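Local coordinates for aspartate aminotransferase (Rhodobacter sphaeroides, PDB 3NRA), which probably transfers the amino group of L-aspartate to 2-oxoglutarate, with pyridoxal 5'-phosphate as cofactor, giving oxaloacetate and L-glutamate, at residues G70-T75 with A287-A292; E76-L81 with A101-I106; G202-L207 with T232-E237; V364-G369 with V380-S385. All blocks are in the same frame, centred on the assembly; numbering follows the deposited sequence.

Contact 1: G70-T75 with A287-A292; sequences GVQAYT and AGYSQA
Gln72 reaches across to the carbonyl oxygen of Gly288, its NE2 donating to Gly288 O at 2.9 Å (N-H...O 152°). The amide comes in 34° from the carbonyl plane, and the chain gets there because CG stands anti to the backbone N (chi1 -168°) before bending at chi2. OE1 is hydrogen-bonded to Arg295, and CD lies 3.8 Å from Ala292 CB. With an alanine here, Gly288 O would probably lose this donor, Arg295 an acceptor, and a gap would open beside Ala292. Thr75 and Gln291 approach from opposite directions, Gln291 NE2 donating to Thr75 OG1 at 3.1 Å; NE2 also pairs with Ala286 O, and OE1 takes the backbone N of Asp80, so the Gln291 amide is fixed in its rotation. Helix 70-73 thus docks on the short, weakly bonded helix 288-291, which follows helix 269-282 in this class I aminotransferase, at the dimer interface: Tyr260 of the second subunit meets the Tyr289 ring edge-to-face. Within the subunit, that ring receives Gln72 CG at its edge, 4.1 Å from CD1, and Ala73 CB obliquely, 3.7 Å from CE1. Gly288 passes with its CA 3.7 Å from Ala73 O; any CB there would collide with the carbonyl oxygens of Gln72 and Ala73.

Contact 2: E76-L81 with A101-I106; sequences EYRGDL and ARDGLI
Arg78 packs beside Ile106, at the start of edge strand 105-108 of the seven-stranded mixed sheet, the core of the large domain of this fold-type I pyridoxal-phosphate enzyme. The loop that carries it leads from helix 70-73 into helix 81-95. It begins with a type I beta turn from Glu76 to Gly79, closed by Gly79 N to Glu76 O at 2.9 Å. Gly79 has backbone angles at which a side chain would be jammed against the preceding carbonyl oxygen. A backbone hydrogen bond between Arg78 and Ile107 ties the loop to the strand.

The polar part belongs to Arg78, whose CG stands between the backbone N and the carbonyl carbon (chi1 70°); a bend at chi3 turns the guanidinium toward Arg102 O. Its NH1 gives a hydrogen bond to Arg102 O at 3.1 Å; the oxygen sits at the guanidinium edge, in its plane, and the N-H...O angle is 148°. The same NH1 forms only a long salt bridge, 3.7 Å, with Asp103 OD1, the two side chains running the same way with their flat groups turned 68° from each other. NH2 forms a salt bridge with Glu276 of helix 269-282.

Packing contacts flank these bonds. Leu81 CD1 lies over one face of the Arg102 guanidinium, offset toward its rim and 3.5 Å from NE. That concerns one of two deposited Arg102 conformers, whose NE is paired with Asp85. Nearer the sheet, Arg78 CB meets Ile106 CG1 at 4.2 Å.

A weak CA-H...O contact completes the set, Ile106 CA lying 3.5 Å from Arg78 O.

Contact 3: G202-L207 with T232-E237; sequences GQIAAL and THLRAE
This is a small, buried, largely apolar contact, with no hydrogen bond across it, in which one side of helix 198-211 rests on a loop containing the 3-10 turn 234-236. Leu234 is central: in the conformer described, one of two deposited, its CD1 lies 3.6 Å from Ala205 CB and 3.8 Å from Ile204 CG2, the Ile204 and Leu234 side chains crossing at about a right angle. With CG anti to the backbone N (chi1 -172°), Leu234 sends its methyls up against the helix. The helix itself makes the beta-alpha-beta crossover between the parallel neighbours 182-186 and 214-218 of the large-domain sheet, and the loop belongs to the next connection, from 214-218 to 245-249; the contact therefore joins two successive connections of the sheet. Glu237 serves mainly through its hydrocarbon part, CB approaching Ala205 CB to 3.5 Å. Its chain then folds at chi2 (-66°), which lays the carboxylate alongside the helix backbone, OE1 3.7 Å from Gly202 CA. Replacement by a glycine would probably uncover Ala205 CB and leave a gap beside Gly202. One residue before Gly202, Ile201 touches both Leu234 and Glu237, and Val240 also packs on Ala205.

Contact 4: V364-G369 with V380-S385; sequences VVVTPG and VRLNFS
Thr367 and Arg381 face each other as an antiparallel hydrogen-bonded pair in the hairpin of strands 364-368 and 380-383, the middle of the four-stranded mixed sheet in the smaller domain. Thr367 N donates to Arg381 O at 3.0 Å, almost straight at 178°, and Arg381 N returns a bond to Thr367 O at 2.8 Å; both donors lie in the carbonyl planes. The two side chains rise on the same face of the sheet, side by side and pointing the same way.

Arg381 bends at chi3 (64°), and water 1 sits at the guanidinium edge, in its plane, accepting from NE at 2.8 Å. That water also bonds Thr367 OG1 at 2.8 Å and gives a weak hydrogen bond to Arg381 O, so it bridges the two side chains, whose own polar ends do not bond to each other. The firmer partner of the guanidinium is Asn190, which pairs with NH1. In class I aminotransferases an arginine on the corresponding strand, next to an asparagine, holds the substrate alpha-carboxylate; the pairing of Arg381 with Asn190 is consistent with that role.

Val366 covers the other flank, with helix 388-404 behind it through Ile398. Its chi1 of -56° leaves CG2 between the backbone N and the carbonyl carbon, directed at Val380, whose CB it meets at 3.6 Å. CG1 runs beside the Leu382 side chain and stops 4.0 Å from Leu382 CD1.

How the contacts relate
Contacts 1 and 2 form one continuous patch: their centres are about 13 Å apart, and Thr75 CB of contact 1 packs 3.6 Å from Asp80 N of contact 2. Contact 3 belongs to the same large domain, about 25 Å from contact 2 between centres, though their nearest atoms come within about 6 Å. Contact 4 stands apart in the smaller domain, across the chain's centre from contacts 2 and 3 and about 35 Å from contact 2 between centres. Lys253, which carries the pyridoxal phosphate, follows contact 3 in sequence and precedes 287-292 of contact 1. Contact 4 holds the arginine whose position is consistent with binding the substrate carboxylate, and contact 1 borders the second subunit.

Contact 1: G70-T75 with A287-A292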
loop_
_atom_site.group_PDB
_atom_site.type_symbol
_atom_site.label_atom_id
_atom_site.label_comp_id
_atom_site.label_asym_id
_atom_site.label_seq_id
_atom_site.Cartn_x
_atom_site.Cartn_y
_atom_site.Cartn_z
ATOM N N GLY B 70 -19.207 1.231 -9.075
ATOM C CA GLY B 70 -18.040 0.574 -9.648
ATOM C C GLY B 70 -17.094 1.505 -10.343
ATOM O O GLY B 70 -15.894 1.276 -10.342
ATOM N N VAL B 71 -17.629 2.589 -10.904
ATOM C CA VAL B 71 -16.790 3.652 -11.493
ATOM C C VAL B 71 -15.825 4.290 -10.469
ATOM O O VAL B 71 -14.733 4.726 -10.833
ATOM C CB VAL B 71 -17.667 4.754 -12.166
ATOM C CG1 VAL B 71 -18.216 5.686 -11.140
ATOM C CG2 VAL B 71 -16.861 5.505 -13.230
ATOM N N GLN B 72 -16.209 4.309 -9.187
ATOM C CA GLN B 72 -15.311 4.832 -8.137
ATOM C C GLN B 72 -14.445 3.720 -7.521
ATOM O O GLN B 72 -13.306 3.966 -7.169
ATOM C CB GLN B 72 -16.088 5.560 -7.044
ATOM C CG GLN B 72 -15.195 6.380 -6.091
ATOM C CD GLN B 72 -14.477 7.507 -6.807
ATOM O OE1 GLN B 72 -15.110 8.419 -7.322
ATOM N NE2 GLN B 72 -13.150 7.427 -6.871
ATOM N N ALA B 73 -15.019 2.526 -7.384
ATOM C CA ALA B 73 -14.364 1.406 -6.717
ATOM C C ALA B 73 -13.147 0.953 -7.486
ATOM O O ALA B 73 -12.155 0.541 -6.871
ATOM C CB ALA B 73 -15.339 0.233 -6.563
ATOM N N TYR B 74 -13.238 0.999 -8.836
ATOM C CA TYR B 74 -12.119 0.651 -9.712
ATOM C C TYR B 74 -11.605 1.883 -10.494
ATOM O O TYR B 74 -12.394 2.671 -11.046
ATOM C CB TYR B 74 -12.531 -0.473 -10.680
ATOM C CG TYR B 74 -12.696 -1.819 -9.997
ATOM C CD1 TYR B 74 -13.895 -2.171 -9.374
ATOM C CD2 TYR B 74 -11.657 -2.732 -9.972
ATOM C CE1 TYR B 74 -14.036 -3.422 -8.727
ATOM C CE2 TYR B 74 -11.782 -3.948 -9.360
ATOM C CZ TYR B 74 -12.978 -4.305 -8.750
ATOM O OH TYR B 74 -13.063 -5.527 -8.137
ATOM N N THR B 75 -10.296 2.072 -10.482
ATOM C CA THR B 75 -9.635 3.204 -11.172
ATOM C C THR B 75 -8.401 2.665 -11.838
ATOM O O THR B 75 -7.964 1.534 -11.526
ATOM C CB THR B 75 -9.142 4.303 -10.178
ATOM O OG1 THR B 75 -7.963 3.836 -9.486
ATOM C CG2 THR B 75 -10.235 4.695 -9.158
ATOM N N ALA B 287 -6.984 3.250 -2.519
ATOM C CA ALA B 287 -8.375 2.766 -2.364
ATOM C C ALA B 287 -9.323 3.590 -3.243
ATOM O O ALA B 287 -9.354 4.843 -3.154
ATOM C CB ALA B 287 -8.819 2.824 -0.902
ATOM N N GLY B 288 -10.043 2.894 -4.132
ATOM C CA GLY B 288 -10.947 3.543 -5.059
ATOM C C GLY B 288 -11.875 4.547 -4.395
ATOM O O GLY B 288 -11.952 5.690 -4.825
ATOM N N TYR B 289 -12.552 4.125 -3.333
ATOM C CA TYR B 289 -13.512 4.986 -2.667
ATOM C C TYR B 289 -12.826 6.155 -1.985
ATOM O O TYR B 289 -13.318 7.293 -2.049
ATOM C CB TYR B 289 -14.353 4.212 -1.652
ATOM C CG TYR B 289 -15.276 3.136 -2.256
ATOM C CD1 TYR B 289 -16.018 3.376 -3.394
ATOM C CD2 TYR B 289 -15.428 1.905 -1.638
ATOM C CE1 TYR B 289 -16.837 2.406 -3.924
ATOM C CE2 TYR B 289 -16.276 0.935 -2.155
ATOM C CZ TYR B 289 -16.951 1.178 -3.296
ATOM O OH TYR B 289 -17.772 0.223 -3.818
ATOM N N SER B 290 -11.668 5.893 -1.363
ATOM C CA SER B 290 -10.882 6.957 -0.700
ATOM C C SER B 290 -10.562 8.074 -1.653
ATOM O O SER B 290 -10.578 9.237 -1.267
ATOM C CB SER B 290 -9.572 6.408 -0.104
ATOM O OG SER B 290 -9.812 5.697 1.084
ATOM N N GLN B 291 -10.270 7.730 -2.908
ATOM C CA GLN B 291 -9.796 8.722 -3.882
ATOM C C GLN B 291 -10.755 9.904 -4.008
ATOM O O GLN B 291 -10.321 11.045 -4.057
ATOM C CB GLN B 291 -9.551 8.076 -5.234
ATOM C CG GLN B 291 -8.270 7.232 -5.291
ATOM C CD GLN B 291 -8.001 6.704 -6.668
ATOM O OE1 GLN B 291 -8.056 7.452 -7.636
ATOM N NE2 GLN B 291 -7.722 5.388 -6.778
ATOM N N ALA B 292 -12.063 9.610 -3.937
ATOM C CA ALA B 292 -13.110 10.594 -4.035
ATOM C C ALA B 292 -12.958 11.782 -3.092
ATOM O O ALA B 292 -13.421 12.858 -3.437
ATOM C CB ALA B 292 -14.551 9.910 -3.808
#

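Contact 2: E76-L81 with A101-I106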
loop_
_atom_site.group_PDB
_atom_site.type_symbol
_atom_site.label_atom_id
_atom_site.label_comp_id
_atom_site.label_asym_id
_atom_site.label_seq_id
_atom_site.Cartn_x
_atom_site.Cartn_y
_atom_site.Cartn_z
ATOM N N GLU B 76 -7.808 3.476 -12.719
ATOM C CA GLU B 76 -6.493 3.202 -13.266
ATOM C C GLU B 76 -5.536 3.051 -12.112
ATOM O O GLU B 76 -5.749 3.654 -11.068
ATOM C CB GLU B 76 -6.056 4.360 -14.190
ATOM C CG GLU B 76 -6.741 4.323 -15.580
ATOM C CD GLU B 76 -6.391 5.508 -16.490
ATOM O OE1 GLU B 76 -5.284 6.098 -16.344
ATOM O OE2 GLU B 76 -7.221 5.818 -17.403
ATOM N N TYR B 77 -4.490 2.253 -12.278
ATOM C CA TYR B 77 -3.503 2.034 -11.182
ATOM C C TYR B 77 -2.882 3.337 -10.683
ATOM O O TYR B 77 -2.702 3.514 -9.489
ATOM C CB TYR B 77 -2.370 1.068 -11.601
ATOM C CG TYR B 77 -2.814 -0.301 -12.068
ATOM C CD1 TYR B 77 -3.679 -1.073 -11.316
ATOM C CD2 TYR B 77 -2.334 -0.836 -13.274
ATOM C CE1 TYR B 77 -4.077 -2.336 -11.741
ATOM C CE2 TYR B 77 -2.740 -2.096 -13.718
ATOM C CZ TYR B 77 -3.598 -2.841 -12.945
ATOM O OH TYR B 77 -4.014 -4.088 -13.381
ATOM N N ARG B 78 -2.595 4.256 -11.595
ATOM C CA ARG B 78 -2.056 5.599 -11.212
ATOM C C ARG B 78 -3.077 6.568 -10.566
ATOM O O ARG B 78 -2.697 7.641 -10.096
ATOM C CB ARG B 78 -1.392 6.271 -12.411
ATOM C CG ARG B 78 -2.317 6.732 -13.490
ATOM C CD ARG B 78 -1.545 7.179 -14.731
ATOM N NE ARG B 78 -0.901 6.066 -15.428
ATOM C CZ ARG B 78 -0.367 6.139 -16.654
ATOM N NH1 ARG B 78 -0.369 7.292 -17.352
ATOM N NH2 ARG B 78 0.173 5.042 -17.197
ATOM N N GLY B 79 -4.357 6.206 -10.600
ATOM C CA GLY B 79 -5.401 6.935 -9.885
ATOM C C GLY B 79 -6.480 7.380 -10.836
ATOM O O GLY B 79 -6.237 7.524 -12.025
ATOM N N ASP B 80 -7.665 7.616 -10.293
ATOM C CA ASP B 80 -8.814 8.110 -11.055
ATOM C C ASP B 80 -8.437 9.319 -11.964
ATOM O O ASP B 80 -7.859 10.306 -11.504
ATOM C CB ASP B 80 -9.967 8.467 -10.100
ATOM C CG ASP B 80 -11.206 9.009 -10.841
ATOM O OD1 ASP B 80 -11.187 10.186 -11.300
ATOM O OD2 ASP B 80 -12.181 8.267 -10.975
ATOM N N LEU B 81 -8.730 9.194 -13.252
ATOM C CA LEU B 81 -8.365 10.214 -14.242
ATOM C C LEU B 81 -9.033 11.565 -13.964
ATOM O O LEU B 81 -8.379 12.583 -13.941
ATOM C CB LEU B 81 -8.745 9.742 -15.646
ATOM C CG LEU B 81 -8.302 10.623 -16.839
ATOM C CD1 LEU B 81 -6.769 10.758 -16.906
ATOM C CD2 LEU B 81 -8.871 10.033 -18.165
ATOM N N ALA B 101 -1.282 16.061 -15.362
ATOM C CA ALA B 101 -2.274 15.069 -14.859
ATOM C C ALA B 101 -2.127 13.659 -15.458
ATOM O O ALA B 101 -2.335 12.652 -14.756
ATOM C CB ALA B 101 -3.705 15.564 -15.115
ATOM N N ARG B 102 -1.787 13.603 -16.743
ATOM C CA ARG B 102 -1.862 12.358 -17.475
ATOM C C ARG B 102 -0.643 11.475 -17.209
ATOM O O ARG B 102 -0.798 10.335 -16.828
ATOM C CB ARG B 102 -2.067 12.631 -18.984
ATOM C CG ARG B 102 -3.372 13.441 -19.315
ATOM C CD ARG B 102 -4.568 12.982 -18.444
ATOM N NE ARG B 102 -5.855 13.588 -18.779
ATOM C CZ ARG B 102 -6.640 13.232 -19.806
ATOM N NH1 ARG B 102 -6.227 12.344 -20.719
ATOM N NH2 ARG B 102 -7.843 13.813 -19.943
ATOM N N ASP B 103 0.559 12.025 -17.378
ATOM C CA ASP B 103 1.794 11.243 -17.249
ATOM C C ASP B 103 2.722 11.666 -16.101
ATOM O O ASP B 103 3.748 11.017 -15.875
ATOM C CB ASP B 103 2.569 11.287 -18.567
ATOM C CG ASP B 103 1.724 10.850 -19.760
ATOM O OD1 ASP B 103 0.932 9.902 -19.607
ATOM O OD2 ASP B 103 1.865 11.446 -20.845
ATOM N N GLY B 104 2.384 12.739 -15.388
ATOM C CA GLY B 104 3.267 13.250 -14.340
ATOM C C GLY B 104 2.657 13.326 -12.953
ATOM O O GLY B 104 3.102 14.132 -12.139
ATOM N N LEU B 105 1.619 12.517 -12.690
ATOM C CA LEU B 105 0.849 12.606 -11.430
ATOM C C LEU B 105 0.282 11.240 -11.076
ATOM O O LEU B 105 -0.423 10.661 -11.853
ATOM C CB LEU B 105 -0.278 13.620 -11.533
ATOM C CG LEU B 105 -1.178 13.781 -10.295
ATOM C CD1 LEU B 105 -0.364 14.155 -8.994
ATOM C CD2 LEU B 105 -2.244 14.809 -10.568
ATOM N N ILE B 106 0.638 10.741 -9.896
ATOM C CA ILE B 106 0.159 9.457 -9.405
ATOM C C ILE B 106 -0.493 9.683 -8.062
ATOM O O ILE B 106 -0.000 10.509 -7.271
ATOM C CB ILE B 106 1.321 8.416 -9.281
ATOM C CG1 ILE B 106 0.781 7.045 -8.914
ATOM C CG2 ILE B 106 2.367 8.872 -8.266
ATOM C CD1 ILE B 106 1.865 5.870 -9.011
#

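Contact 3: G202-L207 with T232-E237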
loop_
_atom_site.group_PDB
_atom_site.type_symbol
_atom_site.label_atom_id
_atom_site.label_comp_id
_atom_site.label_asym_id
_atom_site.label_seq_id
_atom_site.Cartn_x
_atom_site.Cartn_y
_atom_site.Cartn_z
ATOM N N GLY B 202 17.638 26.799 -3.597
ATOM C CA GLY B 202 18.339 27.190 -4.816
ATOM C C GLY B 202 19.629 26.411 -5.010
ATOM O O GLY B 202 19.912 25.925 -6.104
ATOM N N GLN B 203 20.363 26.240 -3.923
ATOM C CA GLN B 203 21.621 25.508 -3.972
ATOM C C GLN B 203 21.386 24.017 -4.121
ATOM O O GLN B 203 22.141 23.354 -4.808
ATOM C CB GLN B 203 22.505 25.809 -2.739
ATOM C CG GLN B 203 23.973 25.188 -2.799
ATOM C CD GLN B 203 24.863 25.801 -3.894
ATOM O OE1 GLN B 203 24.409 26.601 -4.716
ATOM N NE2 GLN B 203 26.142 25.429 -3.889
ATOM N N ILE B 204 20.320 23.499 -3.501
ATOM C CA ILE B 204 19.960 22.093 -3.685
ATOM C C ILE B 204 19.618 21.862 -5.143
ATOM O O ILE B 204 20.072 20.901 -5.736
ATOM C CB ILE B 204 18.757 21.648 -2.793
ATOM C CG1 ILE B 204 19.211 21.428 -1.328
ATOM C CG2 ILE B 204 18.126 20.346 -3.343
ATOM C CD1 ILE B 204 18.066 21.356 -0.333
ATOM N N ALA B 205 18.821 22.755 -5.722
ATOM C CA ALA B 205 18.473 22.658 -7.118
ATOM C C ALA B 205 19.715 22.706 -8.014
ATOM O O ALA B 205 19.835 21.904 -8.942
ATOM C CB ALA B 205 17.480 23.786 -7.515
ATOM N N ALA B 206 20.615 23.656 -7.747
ATOM C CA ALA B 206 21.835 23.833 -8.561
ATOM C C ALA B 206 22.771 22.632 -8.441
ATOM O O ALA B 206 23.329 22.166 -9.441
ATOM C CB ALA B 206 22.578 25.161 -8.172
ATOM N N LEU B 207 22.929 22.109 -7.229
ATOM C CA LEU B 207 23.823 20.948 -7.025
ATOM C C LEU B 207 23.274 19.706 -7.734
ATOM O O LEU B 207 24.008 19.020 -8.442
ATOM C CB LEU B 207 24.046 20.665 -5.543
ATOM C CG LEU B 207 24.939 21.661 -4.787
ATOM C CD1 LEU B 207 24.807 21.419 -3.285
ATOM C CD2 LEU B 207 26.412 21.600 -5.248
ATOM N N THR B 232 9.785 27.607 -0.085
ATOM C CA THR B 232 10.267 27.571 -1.456
ATOM C C THR B 232 10.179 26.130 -2.002
ATOM O O THR B 232 10.694 25.176 -1.385
ATOM C CB THR B 232 11.710 28.060 -1.520
ATOM O OG1 THR B 232 11.826 29.255 -0.756
ATOM C CG2 THR B 232 12.142 28.334 -2.955
ATOM N N HIS B 233 9.548 25.989 -3.169
ATOM C CA HIS B 233 9.332 24.694 -3.791
ATOM C C HIS B 233 10.463 24.372 -4.744
ATOM O O HIS B 233 10.597 25.003 -5.788
ATOM C CB HIS B 233 8.010 24.699 -4.549
ATOM C CG HIS B 233 6.823 24.921 -3.681
ATOM N ND1 HIS B 233 6.104 23.881 -3.130
ATOM C CD2 HIS B 233 6.194 26.061 -3.300
ATOM C CE1 HIS B 233 5.109 24.370 -2.406
ATOM N NE2 HIS B 233 5.132 25.691 -2.500
ATOM N N LEU B 234 11.246 23.349 -4.400
ATOM C CA LEU B 234 12.380 22.896 -5.246
ATOM C C LEU B 234 11.990 22.734 -6.703
ATOM O O LEU B 234 12.735 23.117 -7.581
ATOM C CB LEU B 234 12.948 21.563 -4.724
ATOM C CG LEU B 234 14.241 21.091 -5.414
ATOM C CD1 LEU B 234 15.343 22.098 -5.177
ATOM C CD2 LEU B 234 14.663 19.698 -4.918
ATOM N N ARG B 235 10.802 22.172 -6.949
ATOM C CA ARG B 235 10.352 21.843 -8.330
ATOM C C ARG B 235 10.106 23.042 -9.231
ATOM O O ARG B 235 9.990 22.874 -10.433
ATOM C CB ARG B 235 9.065 20.977 -8.290
ATOM C CG ARG B 235 7.775 21.740 -7.970
ATOM C CD ARG B 235 6.601 20.748 -7.781
ATOM N NE ARG B 235 6.432 19.952 -8.989
ATOM C CZ ARG B 235 5.712 20.297 -10.050
ATOM N NH1 ARG B 235 4.925 21.385 -10.040
ATOM N NH2 ARG B 235 5.749 19.518 -11.140
ATOM N N ALA B 236 9.955 24.225 -8.631
ATOM C CA ALA B 236 9.813 25.475 -9.354
ATOM C C ALA B 236 11.140 26.218 -9.566
ATOM O O ALA B 236 11.161 27.227 -10.261
ATOM C CB ALA B 236 8.795 26.401 -8.628
ATOM N N GLU B 237 12.246 25.728 -8.998
ATOM C CA GLU B 237 13.589 26.399 -9.214
ATOM C C GLU B 237 14.039 26.397 -10.680
ATOM O O GLU B 237 14.021 25.378 -11.332
ATOM C CB GLU B 237 14.671 25.735 -8.360
ATOM C CG GLU B 237 14.566 26.018 -6.908
ATOM C CD GLU B 237 14.802 27.479 -6.555
ATOM O OE1 GLU B 237 15.678 28.137 -7.185
ATOM O OE2 GLU B 237 14.091 27.977 -5.664
#

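Contact 4: V364-G369 with V380-S385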
loop_
_atom_site.group_PDB
_atom_site.type_symbol
_atom_site.label_atom_id
_atom_site.label_comp_id
_atom_site.label_asym_id
_atom_site.label_seq_id
_atom_site.Cartn_x
_atom_site.Cartn_y
_atom_site.Cartn_z
ATOM N N VAL B 364 2.538 10.600 28.936
ATOM C CA VAL B 364 2.910 11.264 27.695
ATOM C C VAL B 364 3.676 10.286 26.815
ATOM O O VAL B 364 4.645 9.670 27.259
ATOM C CB VAL B 364 3.752 12.492 28.006
ATOM C CG1 VAL B 364 4.409 13.021 26.784
ATOM C CG2 VAL B 364 2.878 13.574 28.644
ATOM N N VAL B 365 3.209 10.101 25.576
ATOM C CA VAL B 365 3.991 9.393 24.544
ATOM C C VAL B 365 4.693 10.420 23.690
ATOM O O VAL B 365 4.030 11.268 23.093
ATOM C CB VAL B 365 3.097 8.524 23.601
ATOM C CG1 VAL B 365 3.956 7.749 22.629
ATOM C CG2 VAL B 365 2.161 7.562 24.422
ATOM N N VAL B 366 6.032 10.330 23.601
ATOM C CA VAL B 366 6.810 11.138 22.635
ATOM C C VAL B 366 7.695 10.213 21.848
ATOM O O VAL B 366 7.907 9.065 22.255
ATOM C CB VAL B 366 7.678 12.208 23.355
ATOM C CG1 VAL B 366 6.815 13.103 24.226
ATOM C CG2 VAL B 366 8.808 11.553 24.186
ATOM N N THR B 367 8.208 10.678 20.711
ATOM C CA THR B 367 8.953 9.808 19.823
ATOM C C THR B 367 10.435 9.962 20.080
ATOM O O THR B 367 10.940 11.075 20.113
ATOM C CB THR B 367 8.658 10.110 18.361
ATOM O OG1 THR B 367 7.252 10.103 18.163
ATOM C CG2 THR B 367 9.323 9.049 17.432
ATOM N N PRO B 368 11.149 8.847 20.256
ATOM C CA PRO B 368 12.566 9.015 20.580
ATOM C C PRO B 368 13.329 9.615 19.437
ATOM O O PRO B 368 13.025 9.347 18.296
ATOM C CB PRO B 368 13.058 7.598 20.856
ATOM C CG PRO B 368 11.931 6.697 20.616
ATOM C CD PRO B 368 10.682 7.477 20.481
ATOM N N GLY B 369 14.318 10.448 19.756
ATOM C CA GLY B 369 15.063 11.141 18.734
ATOM C C GLY B 369 15.880 10.226 17.841
ATOM O O GLY B 369 16.193 10.603 16.691
ATOM N N VAL B 380 13.508 14.466 21.587
ATOM C CA VAL B 380 12.273 13.739 21.385
ATOM C C VAL B 380 11.381 14.545 20.440
ATOM O O VAL B 380 11.497 15.767 20.377
ATOM C CB VAL B 380 11.506 13.492 22.723
ATOM C CG1 VAL B 380 12.346 12.593 23.674
ATOM C CG2 VAL B 380 11.113 14.853 23.415
ATOM N N ARG B 381 10.546 13.851 19.657
ATOM C CA ARG B 381 9.617 14.526 18.762
ATOM C C ARG B 381 8.217 14.533 19.371
ATOM O O ARG B 381 7.775 13.529 19.933
ATOM C CB ARG B 381 9.572 13.865 17.383
ATOM C CG ARG B 381 9.024 14.777 16.316
ATOM C CD ARG B 381 8.630 14.060 15.085
ATOM N NE ARG B 381 7.526 13.125 15.347
ATOM C CZ ARG B 381 7.115 12.179 14.507
ATOM N NH1 ARG B 381 7.657 12.058 13.307
ATOM N NH2 ARG B 381 6.096 11.376 14.857
ATOM N N LEU B 382 7.541 15.682 19.236
ATOM C CA LEU B 382 6.149 15.839 19.583
ATOM C C LEU B 382 5.389 16.192 18.343
ATOM O O LEU B 382 5.777 17.097 17.636
ATOM C CB LEU B 382 5.991 16.960 20.595
ATOM C CG LEU B 382 6.310 16.618 22.058
ATOM C CD1 LEU B 382 7.781 16.417 22.251
ATOM C CD2 LEU B 382 5.788 17.724 23.003
ATOM N N ASN B 383 4.289 15.503 18.083
ATOM C CA ASN B 383 3.302 16.019 17.146
ATOM C C ASN B 383 2.270 16.805 17.948
ATOM O O ASN B 383 1.496 16.217 18.711
ATOM C CB ASN B 383 2.641 14.876 16.333
ATOM C CG ASN B 383 1.610 15.390 15.314
ATOM O OD1 ASN B 383 0.838 16.304 15.605
ATOM N ND2 ASN B 383 1.587 14.778 14.121
ATOM N N PHE B 384 2.247 18.124 17.767
ATOM C CA PHE B 384 1.388 18.986 18.575
ATOM C C PHE B 384 0.036 19.333 17.937
ATOM O O PHE B 384 -0.676 20.206 18.437
ATOM C CB PHE B 384 2.145 20.273 19.044
ATOM C CG PHE B 384 2.586 21.186 17.929
ATOM C CD1 PHE B 384 1.742 22.185 17.447
ATOM C CD2 PHE B 384 3.880 21.104 17.424
ATOM C CE1 PHE B 384 2.172 23.070 16.431
ATOM C CE2 PHE B 384 4.312 21.964 16.443
ATOM C CZ PHE B 384 3.442 22.961 15.936
ATOM N N SER B 385 -0.376 18.604 16.907
ATOM C CA SER B 385 -1.771 18.705 16.438
ATOM C C SER B 385 -2.668 17.928 17.398
ATOM O O SER B 385 -3.069 16.787 17.134
ATOM C CB SER B 385 -1.917 18.239 14.996
ATOM O OG SER B 385 -3.220 18.508 14.523
HETATM O O HOH W 1 5.982 12.550 17.621
#